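Local coordinates for protein quinoline 2-oxidoreductase medium subunit (Pseudomonas putida, PDB 1T3Q) that binds FAD as the medium subunit of the molybdenum hydroxylase quinoline 2-oxidoreductase, at residues Ala208-Leu213 against Gln222-Asn227. Numbering follows the deposited sequence.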
loop_
_atom_site.group_PDB
_atom_site.type_symbol
_atom_site.label_atom_id
_atom_site.label_comp_id
_atom_site.label_asym_id
_atom_site.label_seq_id
_atom_site.Cartn_x
_atom_site.Cartn_y
_atom_site.Cartn_z
ATOM N N ALA C 208 35.104 27.055 59.715
ATOM C CA ALA C 208 35.681 26.113 58.766
ATOM C C ALA C 208 34.968 26.260 57.430
ATOM O O ALA C 208 33.750 26.430 57.386
ATOM C CB ALA C 208 35.533 24.686 59.284
ATOM N N ALA C 209 35.728 26.189 56.342
ATOM C CA ALA C 209 35.144 26.325 55.017
ATOM C C ALA C 209 35.850 25.465 53.983
ATOM O O ALA C 209 37.065 25.291 54.028
ATOM C CB ALA C 209 35.179 27.794 54.578
ATOM N N ARG C 210 35.063 24.915 53.063
ATOM C CA ARG C 210 35.574 24.107 51.964
ATOM C C ARG C 210 34.820 24.586 50.730
ATOM O O ARG C 210 33.629 24.318 50.574
ATOM C CB ARG C 210 35.318 22.611 52.193
ATOM C CG ARG C 210 36.185 21.981 53.278
ATOM C CD ARG C 210 37.660 21.896 52.876
ATOM N NE ARG C 210 37.895 20.929 51.803
ATOM C CZ ARG C 210 39.101 20.570 51.367
ATOM N NH1 ARG C 210 40.193 21.096 51.908
ATOM N NH2 ARG C 210 39.218 19.683 50.386
ATOM N N ILE C 211 35.521 25.326 49.877
ATOM C CA ILE C 211 34.952 25.867 48.651
ATOM C C ILE C 211 35.551 25.099 47.482
ATOM O O ILE C 211 36.770 24.948 47.400
ATOM C CB ILE C 211 35.303 27.362 48.491
ATOM C CG1 ILE C 211 34.952 28.121 49.775
ATOM C CG2 ILE C 211 34.565 27.951 47.290
ATOM C CD1 ILE C 211 33.512 27.954 50.223
ATOM N N ALA C 212 34.697 24.614 46.585
ATOM C CA ALA C 212 35.160 23.852 45.432
ATOM C C ALA C 212 34.449 24.246 44.146
ATOM O O ALA C 212 33.249 24.514 44.140
ATOM C CB ALA C 212 34.971 22.358 45.687
ATOM N N LEU C 213 35.203 24.276 43.053
ATOM C CA LEU C 213 34.649 24.613 41.749
ATOM C C LEU C 213 34.850 23.446 40.793
ATOM O O LEU C 213 35.913 22.821 40.775
ATOM C CB LEU C 213 35.327 25.862 41.177
ATOM C CG LEU C 213 34.897 27.220 41.740
ATOM C CD1 LEU C 213 35.279 27.328 43.210
ATOM C CD2 LEU C 213 35.566 28.324 40.945
ATOM N N GLN C 222 39.769 22.607 44.564
ATOM C CA GLN C 222 39.545 22.908 45.969
ATOM C C GLN C 222 40.234 24.251 46.176
ATOM O O GLN C 222 41.468 24.343 46.160
ATOM C CB GLN C 222 40.165 21.814 46.846
ATOM C CG GLN C 222 39.665 20.411 46.501
ATOM C CD GLN C 222 38.156 20.246 46.676
ATOM O OE1 GLN C 222 37.527 19.439 45.988
ATOM N NE2 GLN C 222 37.576 21.000 47.604
ATOM N N ALA C 223 39.423 25.295 46.333
ATOM C CA ALA C 223 39.915 26.658 46.499
ATOM C C ALA C 223 40.465 26.935 47.888
ATOM O O ALA C 223 39.826 27.609 48.701
ATOM C CB ALA C 223 38.803 27.653 46.173
ATOM N N ILE C 224 41.665 26.426 48.147
ATOM C CA ILE C 224 42.309 26.604 49.440
ATOM C C ILE C 224 42.429 28.072 49.841
ATOM O O ILE C 224 42.212 28.416 50.998
ATOM C CB ILE C 224 43.706 25.951 49.446
ATOM C CG1 ILE C 224 43.573 24.464 49.114
ATOM C CG2 ILE C 224 44.369 26.129 50.808
ATOM C CD1 ILE C 224 42.594 23.721 50.007
ATOM N N ARG C 225 42.775 28.934 48.885
ATOM C CA ARG C 225 42.904 30.364 49.166
ATOM C C ARG C 225 41.613 30.934 49.743
ATOM O O ARG C 225 41.640 31.754 50.660
ATOM C CB ARG C 225 43.250 31.139 47.896
ATOM C CG ARG C 225 44.701 31.074 47.471
ATOM N N ALA C 226 40.484 30.504 49.190
ATOM C CA ALA C 226 39.185 30.972 49.656
ATOM C C ALA C 226 38.861 30.368 51.017
ATOM O O ALA C 226 38.334 31.052 51.897
ATOM C CB ALA C 226 38.103 30.603 48.647
ATOM N N ASN C 227 39.168 29.083 51.184
ATOM C CA ASN C 227 38.921 28.392 52.451
ATOM C C ASN C 227 39.603 29.149 53.588
ATOM O O ASN C 227 38.970 29.523 54.577
ATOM C CB ASN C 227 39.488 26.965 52.416
ATOM C CG ASN C 227 38.799 26.075 51.395
ATOM O OD1 ASN C 227 39.194 24.922 51.200
ATOM N ND2 ASN C 227 37.772 26.595 50.748
HETATM O O HOH W 1 37.985 23.147 49.234
#
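Ala223 N donates to Ile211 O at 2.9 Å, with an N-H...O angle of 148°, where the edge strand of the sheet gives way to a helix. A water donates to the same atom, Ile211 O, at 2.8 Å. That water in turn accepts from Gln222 NE2 at 2.7 Å, so the N-cap residue Ala223 reaches the carbonyl directly and the Gln222 side chain reaches it through the water. Gln222 and Ala212 form an antiparallel non-hydrogen-bonded pair with both side chains on one face of the sheet, and the bend at chi2 (-61°) of Gln222 folds its amide back over the Ala212 methyl, Gln222 NE2 lying 3.5 Å from Ala212 CB.

Arg210 lies obliquely across this amide, its NH2 3.5 Å from Gln222 NE2; both are donors, so this is packing and not a hydrogen bond. Bends at chi2 and chi3 bring the guanidinium to within 8° of the amide plane, and Arg210 NH1 reaches Ile224 CD1 at 4.0 Å. The water sits above one guanidinium face, offset toward its rim. Cut back to alanine, Arg210 would probably no longer cover the Gln222 amide and Ile224 CD1, and the water would lose the guanidinium beside it.

Ile211 CG1 meets Ala226 CB at 4.2 Å, and the Asn227 side chain packs beside the backbone of Ala209 to Ile211. Ala223, centre of an inverse gamma turn, makes the switch from strand to helix 224-230. Strand 205-214 is bonded along its other edge to strand 193-202, while helices 237-248 and 261-284 pack on Ala226 and Ile211 respectively, within the CO dehydrogenase flavoprotein C-terminal domain.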